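Local coordinates for capsid protein VP1 (Human polyomavirus 12, PDB 6Y5Z), which probably assembles, as disulfide-linked pentamers, into the T=7 icosahedral capsid of the virus and takes part in attachment to host cells, at residues T20-F25 against D236-S241; G31-T36 against M62-C67; I97-L102 against L213-T218; Y182-W187 against C243-W248. All blocks are in the same frame, centred on the assembly; numbering follows the deposited sequence. Where two conformers were deposited one is given.

Contact 1. Residues T20-F25 against D236-S241; sequences TQIEAF and DGLFLS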
loop_
_atom_site.group_PDB
_atom_site.type_symbol
_atom_site.label_atom_id
_atom_site.label_comp_id
_atom_site.label_asym_id
_atom_site.label_seq_id
_atom_site.Cartn_x
_atom_site.Cartn_y
_atom_site.Cartn_z
ATOM N N THR D 20 -28.533 16.205 16.502
ATOM C CA THR D 20 -28.125 17.445 15.795
ATOM C C THR D 20 -26.868 17.123 14.989
ATOM O O THR D 20 -26.204 16.117 15.311
ATOM C CB THR D 20 -28.030 18.618 16.780
ATOM O OG1 THR D 20 -28.117 19.826 16.020
ATOM C CG2 THR D 20 -26.773 18.614 17.623
ATOM N N GLN D 21 -26.619 17.873 13.914
ATOM C CA GLN D 21 -25.363 17.808 13.118
ATOM C C GLN D 21 -24.657 19.151 13.316
ATOM O O GLN D 21 -25.338 20.189 13.279
ATOM C CB GLN D 21 -25.608 17.538 11.624
ATOM C CG GLN D 21 -26.331 16.225 11.304
ATOM C CD GLN D 21 -25.502 14.956 11.339
ATOM O OE1 GLN D 21 -26.005 13.861 11.616
ATOM N NE2 GLN D 21 -24.219 15.078 11.035
ATOM N N ILE D 22 -23.357 19.124 13.579
ATOM C CA ILE D 22 -22.518 20.342 13.748
ATOM C C ILE D 22 -21.467 20.276 12.649
ATOM O O ILE D 22 -20.724 19.265 12.606
ATOM C CB ILE D 22 -21.859 20.352 15.136
ATOM C CG1 ILE D 22 -22.905 20.374 16.255
ATOM C CG2 ILE D 22 -20.880 21.501 15.251
ATOM C CD1 ILE D 22 -23.824 21.578 16.212
ATOM N N GLU D 23 -21.355 21.305 11.821
ATOM C CA GLU D 23 -20.314 21.321 10.780
ATOM C C GLU D 23 -19.387 22.510 10.999
ATOM O O GLU D 23 -19.802 23.541 11.563
ATOM C CB GLU D 23 -20.973 21.258 9.402
ATOM C CG GLU D 23 -21.535 22.557 8.899
ATOM C CD GLU D 23 -22.066 22.481 7.469
ATOM O OE1 GLU D 23 -22.594 23.519 7.016
ATOM O OE2 GLU D 23 -21.974 21.388 6.796
ATOM N N ALA D 24 -18.134 22.347 10.600
ATOM C CA ALA D 24 -17.116 23.407 10.709
ATOM C C ALA D 24 -16.004 23.135 9.713
ATOM O O ALA D 24 -15.706 21.956 9.448
ATOM C CB ALA D 24 -16.584 23.474 12.108
ATOM N N PHE D 25 -15.373 24.201 9.225
ATOM C CA PHE D 25 -14.066 24.136 8.530
ATOM C C PHE D 25 -13.035 24.722 9.497
ATOM O O PHE D 25 -13.301 25.780 10.069
ATOM C CB PHE D 25 -14.099 24.895 7.204
ATOM C CG PHE D 25 -14.893 24.285 6.063
ATOM C CD1 PHE D 25 -14.318 23.364 5.205
ATOM C CD2 PHE D 25 -16.185 24.704 5.799
ATOM C CE1 PHE D 25 -15.032 22.859 4.121
ATOM C CE2 PHE D 25 -16.903 24.197 4.722
ATOM C CZ PHE D 25 -16.322 23.281 3.880
ATOM N N ASP D 236 -21.521 21.748 27.119
ATOM C CA ASP D 236 -22.212 21.847 25.801
ATOM C C ASP D 236 -21.287 22.499 24.759
ATOM O O ASP D 236 -21.723 23.391 23.997
ATOM C CB ASP D 236 -23.542 22.582 25.940
ATOM C CG ASP D 236 -24.517 21.945 26.920
ATOM O OD1 ASP D 236 -24.566 20.695 27.020
ATOM O OD2 ASP D 236 -25.223 22.707 27.586
ATOM N N GLY D 237 -20.039 22.038 24.727
ATOM C CA GLY D 237 -19.048 22.420 23.710
ATOM C C GLY D 237 -18.516 21.178 23.016
ATOM O O GLY D 237 -18.264 20.172 23.704
ATOM N N LEU D 238 -18.383 21.267 21.697
ATOM C CA LEU D 238 -17.749 20.219 20.862
ATOM C C LEU D 238 -16.350 20.684 20.471
ATOM O O LEU D 238 -16.205 21.778 19.906
ATOM C CB LEU D 238 -18.607 19.958 19.631
ATOM C CG LEU D 238 -18.016 18.947 18.659
ATOM C CD1 LEU D 238 -17.979 17.572 19.302
ATOM C CD2 LEU D 238 -18.834 18.939 17.384
ATOM N N PHE D 239 -15.338 19.882 20.808
ATOM C CA PHE D 239 -13.915 20.229 20.579
ATOM C C PHE D 239 -13.384 19.510 19.338
ATOM O O PHE D 239 -13.350 18.270 19.284
ATOM C CB PHE D 239 -13.129 19.892 21.844
ATOM C CG PHE D 239 -13.564 20.749 23.012
ATOM C CD1 PHE D 239 -14.725 20.458 23.717
ATOM C CD2 PHE D 239 -12.817 21.857 23.368
ATOM C CE1 PHE D 239 -15.128 21.272 24.766
ATOM C CE2 PHE D 239 -13.203 22.653 24.436
ATOM C CZ PHE D 239 -14.354 22.353 25.128
ATOM N N LEU D 240 -12.949 20.295 18.359
ATOM C CA LEU D 240 -12.381 19.799 17.092
ATOM C C LEU D 240 -10.935 20.244 17.039
ATOM O O LEU D 240 -10.635 21.399 17.392
ATOM C CB LEU D 240 -13.126 20.380 15.902
ATOM C CG LEU D 240 -14.645 20.240 15.942
ATOM C CD1 LEU D 240 -15.271 20.950 14.750
ATOM C CD2 LEU D 240 -15.036 18.778 15.969
ATOM N N SER D 241 -10.066 19.363 16.574
ATOM C CA SER D 241 -8.602 19.591 16.496
ATOM C C SER D 241 -8.094 18.988 15.188
ATOM O O SER D 241 -8.648 17.964 14.817
ATOM C CB SER D 241 -7.908 18.939 17.654
ATOM O OG SER D 241 -8.424 19.376 18.902
#
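Ile22 and Ala24 face Leu238 and Leu240 in a partly buried region between facing layers of the VP1 beta-sandwich, from strands that lie over one another without backbone pairing. The CA atoms of Ile22 and Leu238 are 8.6 Å apart, and those of Ala24 and Leu240 are 8.7 Å apart. This even separation, in a register that advances two residues on both sides, means that the strands run in the same general direction and meet through side chains alone. In the first pair the branch that touches is CG2 of Ile22: the methyl stands 3.9 Å from Leu238 CD2, and the two side chains run alongside one another, heading opposite ways. With Ile22 CG1 beside the backbone N (chi1 -61°), CG2 is the branch left opposite that N, and it makes the contact. In the second pair the short Ala24 is met by a longer partner, Leu240, whose CD1 comes within 3.9 Å of Ala24 CB. Such facing layers are characteristic of the jelly-roll fold of polyomavirus VP1. Here strand 9-26 pairs with strand 257-276, strand 237-250 pairs with strand 66-71, and Ile70 packs against Ile22, Ala24 and Leu240. Leu238 and Leu240 also reach Val130 of strand 124-131. On the other side of strand 9-26, Glu23 and Phe25 pack on Ser192 and Leu168 of a neighbouring subunit.

Contact 2. Residues G31-T36 against M62-C67; sequences GVNDET and MPYYSC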
loop_
_atom_site.group_PDB
_atom_site.type_symbol
_atom_site.label_atom_id
_atom_site.label_comp_id
_atom_site.label_asym_id
_atom_site.label_seq_id
_atom_site.Cartn_x
_atom_site.Cartn_y
_atom_site.Cartn_z
ATOM N N GLY D 31 2.094 28.603 10.017
ATOM C CA GLY D 31 3.088 29.619 10.395
ATOM C C GLY D 31 2.629 31.001 9.974
ATOM O O GLY D 31 2.614 31.923 10.823
ATOM N N VAL D 32 2.263 31.151 8.706
ATOM C CA VAL D 32 1.537 32.361 8.236
ATOM C C VAL D 32 0.076 32.100 8.595
ATOM O O VAL D 32 -0.648 31.455 7.820
ATOM C CB VAL D 32 1.789 32.712 6.766
ATOM C CG1 VAL D 32 1.060 33.987 6.381
ATOM C CG2 VAL D 32 3.276 32.857 6.476
ATOM N N ASN D 33 -0.320 32.544 9.782
ATOM C CA ASN D 33 -1.636 32.224 10.385
ATOM C C ASN D 33 -2.628 33.379 10.200
ATOM O O ASN D 33 -3.788 33.220 10.575
ATOM C CB ASN D 33 -1.464 31.849 11.850
ATOM C CG ASN D 33 -0.642 30.596 12.034
ATOM O OD1 ASN D 33 -0.411 29.849 11.079
ATOM N ND2 ASN D 33 -0.228 30.339 13.266
ATOM N N ASP D 34 -2.193 34.458 9.566
ATOM C CA ASP D 34 -3.009 35.679 9.328
ATOM C C ASP D 34 -3.641 35.595 7.939
ATOM O O ASP D 34 -2.906 35.605 6.940
ATOM C CB ASP D 34 -2.108 36.904 9.503
ATOM C CG ASP D 34 -2.695 38.259 9.164
ATOM O OD1 ASP D 34 -3.846 38.354 8.683
ATOM O OD2 ASP D 34 -1.914 39.230 9.318
ATOM N N GLU D 35 -4.979 35.538 7.889
ATOM C CA GLU D 35 -5.754 35.338 6.646
ATOM C C GLU D 35 -5.564 36.490 5.652
ATOM O O GLU D 35 -5.940 36.305 4.480
ATOM C CB GLU D 35 -7.244 35.143 6.948
ATOM C CG GLU D 35 -7.933 36.423 7.398
ATOM C CD GLU D 35 -9.405 36.260 7.726
ATOM O OE1 GLU D 35 -10.085 37.299 7.808
ATOM O OE2 GLU D 35 -9.877 35.102 7.870
ATOM N N THR D 36 -5.020 37.641 6.075
ATOM C CA THR D 36 -4.772 38.791 5.162
ATOM C C THR D 36 -3.377 38.711 4.541
ATOM O O THR D 36 -3.093 39.486 3.613
ATOM C CB THR D 36 -4.974 40.118 5.911
ATOM O OG1 THR D 36 -3.925 40.303 6.869
ATOM C CG2 THR D 36 -6.309 40.144 6.622
ATOM N N MET D 62 7.078 27.403 11.477
ATOM C CA MET D 62 6.674 26.078 12.027
ATOM C C MET D 62 5.169 25.902 11.915
ATOM O O MET D 62 4.412 26.850 12.112
ATOM C CB MET D 62 7.026 25.937 13.508
ATOM C CG MET D 62 8.508 25.977 13.780
ATOM S SD MET D 62 8.882 25.897 15.537
ATOM C CE MET D 62 8.476 27.567 16.053
ATOM N N PRO D 63 4.683 24.690 11.573
ATOM C CA PRO D 63 3.251 24.411 11.631
ATOM C C PRO D 63 2.731 24.132 13.039
ATOM O O PRO D 63 3.471 23.662 13.900
ATOM C CB PRO D 63 3.096 23.160 10.745
ATOM C CG PRO D 63 4.448 22.478 10.866
ATOM C CD PRO D 63 5.440 23.626 10.908
ATOM N N TYR D 64 1.456 24.444 13.220
ATOM C CA TYR D 64 0.746 24.382 14.515
ATOM C C TYR D 64 -0.486 23.501 14.382
ATOM O O TYR D 64 -1.020 23.348 13.281
ATOM C CB TYR D 64 0.305 25.780 14.967
ATOM C CG TYR D 64 1.457 26.719 15.170
ATOM C CD1 TYR D 64 2.109 26.769 16.393
ATOM C CD2 TYR D 64 1.957 27.481 14.134
ATOM C CE1 TYR D 64 3.204 27.583 16.578
ATOM C CE2 TYR D 64 3.057 28.298 14.309
ATOM C CZ TYR D 64 3.703 28.325 15.532
ATOM O OH TYR D 64 4.827 29.068 15.737
ATOM N N TYR D 65 -0.999 23.044 15.516
ATOM C CA TYR D 65 -2.350 22.449 15.590
ATOM C C TYR D 65 -3.392 23.548 15.380
ATOM O O TYR D 65 -3.236 24.657 15.911
ATOM C CB TYR D 65 -2.568 21.722 16.916
ATOM C CG TYR D 65 -1.793 20.434 17.035
ATOM C CD1 TYR D 65 -2.197 19.297 16.350
ATOM C CD2 TYR D 65 -0.634 20.346 17.781
ATOM C CE1 TYR D 65 -1.468 18.126 16.399
ATOM C CE2 TYR D 65 0.094 19.171 17.857
ATOM C CZ TYR D 65 -0.321 18.047 17.171
ATOM O OH TYR D 65 0.386 16.886 17.261
ATOM N N SER D 66 -4.432 23.232 14.614
ATOM C CA SER D 66 -5.707 23.983 14.551
ATOM C C SER D 66 -6.657 23.440 15.619
ATOM O O SER D 66 -6.661 22.216 15.888
ATOM C CB SER D 66 -6.296 23.858 13.179
ATOM O OG SER D 66 -5.435 24.439 12.212
ATOM N N CYS D 67 -7.502 24.291 16.190
ATOM C CA CYS D 67 -8.564 23.825 17.119
ATOM C C CYS D 67 -9.690 24.838 17.211
ATOM O O CYS D 67 -9.466 26.024 16.945
ATOM C CB CYS D 67 -8.050 23.467 18.499
ATOM S SG CYS D 67 -7.272 24.856 19.367
#
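Gly31 lies against Met62 and the ring of Tyr64, and this is the close part of the contact. Its CA is 3.5 Å from Met62 O and 4.1 Å from Tyr64 CE2, which it approaches at the ring edge, near the plane. A positive phi of 128° is the kind of backbone conformation that glycine tolerates well, and with no side chain at this point the loop can come up to the Met62 carbonyl. Asn33 then brings its amide to the same ring: ND2 is 3.7 Å from Tyr64 CD2, in an oblique approach with the amide and ring planes 81° apart, close to perpendicular. The amide is held by its other end, because Asn33 OD1 accepts a hydrogen bond from Gly31 N (3.0 Å, N-H...O angle 154°), the donor tilted from the carbonyl plane. That bond closes the loop on itself and limits rotation of the amide beside the tyrosine. Beyond Asn33 the loop leaves its partner and turns to the solvent side. There Asp34 OD1 takes both Thr36 N, at 2.9 Å, and Thr36 OG1, at 2.7 Å, from one face of its carboxylate plane, and the first of these bonds makes an Asx turn. The hydroxyl end of Tyr64 is tied to Lys59 O, while its backbone pairs with Arg29. The contact thus joins the loop that follows strand 9-26 to the chain entering strand 66-71, whose neighbour in the sheet, strand 237-250, receives Pro63 on Val245 and Ser66 on Cys242.

Contact 3. Residues I97-L102 against L213-T218; sequences IGSNTL and LTFTNT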
loop_
_atom_site.group_PDB
_atom_site.type_symbol
_atom_site.label_atom_id
_atom_site.label_comp_id
_atom_site.label_asym_id
_atom_site.label_seq_id
_atom_site.Cartn_x
_atom_site.Cartn_y
_atom_site.Cartn_z
ATOM N N ILE D 97 -9.638 19.374 2.386
ATOM C CA ILE D 97 -10.104 20.052 1.142
ATOM C C ILE D 97 -8.906 20.639 0.410
ATOM O O ILE D 97 -8.109 21.294 1.076
ATOM C CB ILE D 97 -11.096 21.192 1.447
ATOM C CG1 ILE D 97 -12.305 20.703 2.236
ATOM C CG2 ILE D 97 -11.519 21.862 0.151
ATOM C CD1 ILE D 97 -12.906 19.471 1.653
ATOM N N GLY D 98 -8.824 20.480 -0.905
ATOM C CA GLY D 98 -7.863 21.277 -1.688
ATOM C C GLY D 98 -6.671 20.520 -2.236
ATOM O O GLY D 98 -5.797 21.201 -2.799
ATOM N N SER D 99 -6.671 19.181 -2.240
ATOM C CA SER D 99 -5.598 18.429 -2.931
ATOM C C SER D 99 -5.546 18.850 -4.401
ATOM O O SER D 99 -4.440 18.868 -4.973
ATOM C CB SER D 99 -5.749 16.931 -2.755
ATOM O OG SER D 99 -6.915 16.466 -3.359
ATOM N N ASN D 100 -6.686 19.206 -4.998
ATOM C CA ASN D 100 -6.740 19.654 -6.414
ATOM C C ASN D 100 -5.845 20.887 -6.627
ATOM O O ASN D 100 -5.379 21.110 -7.764
ATOM C CB ASN D 100 -8.178 19.994 -6.814
ATOM C CG ASN D 100 -8.868 20.849 -5.783
ATOM O OD1 ASN D 100 -9.250 20.324 -4.733
ATOM N ND2 ASN D 100 -9.002 22.130 -6.043
ATOM N N THR D 101 -5.631 21.696 -5.596
ATOM C CA THR D 101 -4.825 22.929 -5.788
ATOM C C THR D 101 -3.373 22.572 -6.116
ATOM O O THR D 101 -2.693 23.411 -6.734
ATOM C CB THR D 101 -4.856 23.863 -4.575
ATOM O OG1 THR D 101 -4.230 23.244 -3.444
ATOM C CG2 THR D 101 -6.268 24.289 -4.253
ATOM N N LEU D 102 -2.921 21.389 -5.718
ATOM C CA LEU D 102 -1.510 20.944 -5.912
ATOM C C LEU D 102 -1.287 20.558 -7.379
ATOM O O LEU D 102 -0.132 20.338 -7.752
ATOM C CB LEU D 102 -1.189 19.780 -4.966
ATOM C CG LEU D 102 -0.876 20.173 -3.524
ATOM C CD1 LEU D 102 -2.140 20.511 -2.753
ATOM C CD2 LEU D 102 -0.100 19.070 -2.814
ATOM N N LEU D 213 -3.690 11.823 -0.971
ATOM C CA LEU D 213 -4.929 12.160 -0.248
ATOM C C LEU D 213 -6.103 11.473 -0.931
ATOM O O LEU D 213 -6.133 11.394 -2.163
ATOM C CB LEU D 213 -5.083 13.680 -0.208
ATOM C CG LEU D 213 -5.926 14.214 0.943
ATOM C CD1 LEU D 213 -5.187 14.124 2.283
ATOM C CD2 LEU D 213 -6.299 15.653 0.678
ATOM N N THR D 214 -7.028 10.975 -0.144
ATOM C CA THR D 214 -8.353 10.556 -0.654
ATOM C C THR D 214 -9.400 11.555 -0.169
ATOM O O THR D 214 -9.197 12.242 0.868
ATOM C CB THR D 214 -8.681 9.117 -0.274
ATOM O OG1 THR D 214 -8.860 9.111 1.137
ATOM C CG2 THR D 214 -7.611 8.144 -0.706
ATOM N N PHE D 215 -10.492 11.653 -0.909
ATOM C CA PHE D 215 -11.590 12.579 -0.567
ATOM C C PHE D 215 -12.871 11.948 -1.076
ATOM O O PHE D 215 -12.867 11.239 -2.099
ATOM C CB PHE D 215 -11.306 13.979 -1.096
ATOM C CG PHE D 215 -11.024 14.056 -2.570
ATOM C CD1 PHE D 215 -12.060 14.222 -3.478
ATOM C CD2 PHE D 215 -9.729 13.958 -3.061
ATOM C CE1 PHE D 215 -11.800 14.302 -4.837
ATOM C CE2 PHE D 215 -9.470 14.027 -4.420
ATOM C CZ PHE D 215 -10.513 14.197 -5.312
ATOM N N THR D 216 -13.915 12.084 -0.280
ATOM C CA THR D 216 -15.230 11.477 -0.558
ATOM C C THR D 216 -16.180 12.088 0.462
ATOM O O THR D 216 -15.687 12.639 1.458
ATOM C CB THR D 216 -15.201 9.945 -0.499
ATOM O OG1 THR D 216 -16.487 9.412 -0.850
ATOM C CG2 THR D 216 -14.791 9.410 0.862
ATOM N N ASN D 217 -17.475 11.964 0.234
ATOM C CA ASN D 217 -18.502 12.343 1.225
ATOM C C ASN D 217 -19.240 11.077 1.670
ATOM O O ASN D 217 -20.363 11.201 2.203
ATOM C CB ASN D 217 -19.429 13.416 0.648
ATOM C CG ASN D 217 -20.236 12.985 -0.559
ATOM O OD1 ASN D 217 -19.899 12.018 -1.253
ATOM N ND2 ASN D 217 -21.308 13.725 -0.834
ATOM N N THR D 218 -18.667 9.891 1.438
ATOM C CA THR D 218 -19.360 8.611 1.712
ATOM C C THR D 218 -18.774 7.863 2.913
ATOM O O THR D 218 -19.340 6.823 3.244
ATOM C CB THR D 218 -19.350 7.717 0.474
ATOM O OG1 THR D 218 -18.013 7.305 0.212
ATOM C CG2 THR D 218 -19.960 8.438 -0.705
#
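Ser99, at the start of a short 3-10 turn at the subunit interface of the pentamer, packs onto Leu213 and Phe215 of the strand that pairs with one of a neighbouring subunit. Its two side-chain atoms divide the work. CB rests 3.7 Å from Leu213 CD2, while OG lies 3.7 Å from Phe215 CE2 and nearly as close to Phe215 CD2, approaching the ring obliquely. Leu213 and Phe215 are two apart in strand 212-216 and therefore present the same side of it to the turn. The serine OG sits between its backbone N and carbonyl carbon, a chi1 of 65° that swings it to the phenyl ring; CB, set by the backbone, meets the leucine. The nearest CA pair, Ser99 and Leu213, is 6.9 Å apart, and no hydrogen bond crosses the contact. The turn has its own fastening at Gly98 O, which accepts two donors: Thr101 N at 2.8 Å, and Thr101 OG1 at 2.7 Å in a direction nearly in line with the carbonyl. Leu213 to Thr216 form an antiparallel pairing with a strand of a neighbouring subunit, so that the sheet continues over the interface, an example of intersubunit beta-sheet extension. Past the strand end, Thr216 OG1 accepts Thr218 N at 3.2 Å in an ST turn. Asn217 hydrogen-bonds through its amide to Tyr199 N and Thr197 O of the neighbouring subunit, and Asn100 bonds to Ser188 OG and Ile184 O of that chain.

Contact 4. Residues Y182-W187 against C243-W248; sequences YPIETW and CDVMGW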
loop_
_atom_site.group_PDB
_atom_site.type_symbol
_atom_site.label_atom_id
_atom_site.label_comp_id
_atom_site.label_asym_id
_atom_site.label_seq_id
_atom_site.Cartn_x
_atom_site.Cartn_y
_atom_site.Cartn_z
ATOM N N TYR D 182 0.293 25.959 19.465
ATOM C CA TYR D 182 0.963 24.723 19.936
ATOM C C TYR D 182 1.662 24.094 18.739
ATOM O O TYR D 182 0.975 23.575 17.835
ATOM C CB TYR D 182 -0.064 23.754 20.522
ATOM C CG TYR D 182 -0.618 24.137 21.870
ATOM C CD1 TYR D 182 -1.560 25.141 22.008
ATOM C CD2 TYR D 182 -0.207 23.475 23.014
ATOM C CE1 TYR D 182 -2.067 25.497 23.249
ATOM C CE2 TYR D 182 -0.712 23.812 24.262
ATOM C CZ TYR D 182 -1.636 24.830 24.381
ATOM O OH TYR D 182 -2.075 25.173 25.636
ATOM N N PRO D 183 3.002 24.190 18.617
ATOM C CA PRO D 183 3.667 23.670 17.423
ATOM C C PRO D 183 3.540 22.148 17.334
ATOM O O PRO D 183 3.638 21.457 18.331
ATOM C CB PRO D 183 5.154 24.014 17.557
ATOM C CG PRO D 183 5.254 24.893 18.790
ATOM C CD PRO D 183 3.961 24.771 19.568
ATOM N N ILE D 184 3.325 21.615 16.134
ATOM C CA ILE D 184 3.216 20.129 16.053
ATOM C C ILE D 184 4.570 19.502 16.438
ATOM O O ILE D 184 4.587 18.386 16.972
ATOM C CB ILE D 184 2.688 19.638 14.692
ATOM C CG1 ILE D 184 3.694 19.845 13.574
ATOM C CG2 ILE D 184 1.330 20.246 14.352
ATOM C CD1 ILE D 184 3.321 19.083 12.315
ATOM N N GLU D 185 5.691 20.184 16.209
ATOM C CA GLU D 185 7.020 19.542 16.413
ATOM C C GLU D 185 7.307 19.321 17.903
ATOM O O GLU D 185 8.261 18.619 18.189
ATOM C CB GLU D 185 8.143 20.279 15.682
ATOM C CG GLU D 185 8.533 21.571 16.338
ATOM C CD GLU D 185 9.754 22.213 15.747
ATOM O OE1 GLU D 185 9.848 22.323 14.491
ATOM O OE2 GLU D 185 10.620 22.625 16.555
ATOM N N THR D 186 6.494 19.845 18.827
ATOM C CA THR D 186 6.749 19.663 20.279
ATOM C C THR D 186 5.620 18.905 20.965
ATOM O O THR D 186 5.758 18.679 22.148
ATOM C CB THR D 186 7.005 20.994 21.018
ATOM O OG1 THR D 186 5.821 21.793 21.091
ATOM C CG2 THR D 186 8.113 21.795 20.380
ATOM N N TRP D 187 4.516 18.589 20.290
ATOM C CA TRP D 187 3.310 18.059 20.985
ATOM C C TRP D 187 2.673 16.915 20.199
ATOM O O TRP D 187 2.366 17.108 18.995
ATOM C CB TRP D 187 2.259 19.159 21.173
ATOM C CG TRP D 187 2.639 20.315 22.046
ATOM C CD1 TRP D 187 2.834 21.597 21.649
ATOM C CD2 TRP D 187 2.815 20.295 23.472
ATOM N NE1 TRP D 187 3.114 22.390 22.734
ATOM C CE2 TRP D 187 3.098 21.621 23.865
ATOM C CE3 TRP D 187 2.731 19.301 24.447
ATOM C CZ2 TRP D 187 3.337 21.948 25.203
ATOM C CZ3 TRP D 187 3.006 19.621 25.759
ATOM C CH2 TRP D 187 3.273 20.938 26.128
ATOM N N CYS D 243 -4.386 18.858 12.190
ATOM C CA CYS D 243 -3.262 19.430 11.432
ATOM C C CYS D 243 -3.161 18.623 10.143
ATOM O O CYS D 243 -3.321 17.389 10.194
ATOM C CB CYS D 243 -1.978 19.360 12.243
ATOM S SG CYS D 243 -0.623 20.227 11.425
ATOM N N ASP D 244 -2.920 19.297 9.038
ATOM C CA ASP D 244 -2.845 18.652 7.711
ATOM C C ASP D 244 -1.746 19.308 6.892
ATOM O O ASP D 244 -2.032 20.131 6.007
ATOM C CB ASP D 244 -4.212 18.707 7.036
ATOM C CG ASP D 244 -5.215 17.848 7.778
ATOM O OD1 ASP D 244 -5.087 16.606 7.689
ATOM O OD2 ASP D 244 -6.105 18.420 8.499
ATOM N N VAL D 245 -0.512 18.902 7.182
ATOM C CA VAL D 245 0.706 19.313 6.434
ATOM C C VAL D 245 0.812 18.429 5.195
ATOM O O VAL D 245 0.879 17.198 5.354
ATOM C CB VAL D 245 1.979 19.167 7.283
ATOM C CG1 VAL D 245 3.224 19.449 6.448
ATOM C CG2 VAL D 245 1.921 20.071 8.506
ATOM N N MET D 246 0.895 19.029 4.011
ATOM C CA MET D 246 0.945 18.296 2.723
ATOM C C MET D 246 2.372 18.160 2.201
ATOM O O MET D 246 2.573 17.390 1.264
ATOM C CB MET D 246 0.108 19.021 1.673
ATOM C CG MET D 246 -1.353 19.096 2.023
ATOM S SD MET D 246 -2.130 17.470 2.132
ATOM C CE MET D 246 -1.976 16.864 0.450
ATOM N N GLY D 247 3.336 18.867 2.793
ATOM C CA GLY D 247 4.728 18.846 2.346
ATOM C C GLY D 247 5.269 20.244 2.250
ATOM O O GLY D 247 4.706 21.152 2.922
ATOM N N TRP D 248 6.279 20.420 1.415
ATOM C CA TRP D 248 6.933 21.736 1.212
ATOM C C TRP D 248 6.729 22.221 -0.214
ATOM O O TRP D 248 6.880 21.446 -1.179
ATOM C CB TRP D 248 8.423 21.700 1.575
ATOM C CG TRP D 248 8.639 21.391 3.022
ATOM C CD1 TRP D 248 8.392 22.195 4.095
ATOM C CD2 TRP D 248 9.131 20.157 3.556
ATOM N NE1 TRP D 248 8.703 21.547 5.264
ATOM C CE2 TRP D 248 9.134 20.287 4.959
ATOM C CE3 TRP D 248 9.566 18.956 2.979
ATOM C CZ2 TRP D 248 9.542 19.244 5.791
ATOM C CZ3 TRP D 248 9.975 17.933 3.800
ATOM C CH2 TRP D 248 9.963 18.081 5.182
#
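Ile184 points both branches of its side chain at strand 237-250, one to Cys243 and one to Val245. The CG2 methyl meets the sulfur: CG2 and Cys243 SG are 3.5 Å apart, a close apolar contact, and Cys243 CB follows at 4.0 Å from the same methyl. The longer branch extends to Val245, where Ile184 CD1 comes within 4.2 Å of Val245 CG2, and these two side chains cross at a slant. With CG1 of Ile184 between the backbone N and the carbonyl carbon (chi1 70°) and the chain extended beyond it (chi2 167°), CD1 is brought to the valine while it stays alongside the sulfur. Cys243 in turn sets SG opposite its backbone N (chi1 -173°), which lifts the sulfur toward the isoleucine. The contact packs the loop before strand 187-189 onto the jelly-roll sheet of VP1, where Tyr125 of strand 124-131 also touches Ile184 and Cys243. Within 182-187, Tyr182 CD2 lies 3.5 Å above one face of the Trp187 ring, offset toward its rim, while Trp187 NE1 bonds to Ile153 O. Met103 of a neighbouring subunit packs on both Ile184 and Val245.

Contacts 2, 3 and 4 are made by mostly buried residues, whereas contact 1 is partly buried, with Ile22 and Ala24 less enclosed than their leucine partners. Contacts 1 and 4 use successive parts of strand 237-250 and are wholly apolar; contacts 2 and 3 bring polar groups, an amide and a hydroxyl, against aromatic rings. Contacts 2 and 4 lie closest, their centres about 10 Å apart, joined by probable hydrogen bonds from Ile184 N to Pro63 O and between Tyr65 OH and Trp187 O. Contacts 1 and 2 touch where the carbonyl O of Leu240 packs on Cys67 CB. Contacts 3 and 4 of neighbouring subunits come together across the pentamer interface, where Asn100 packs on Trp187.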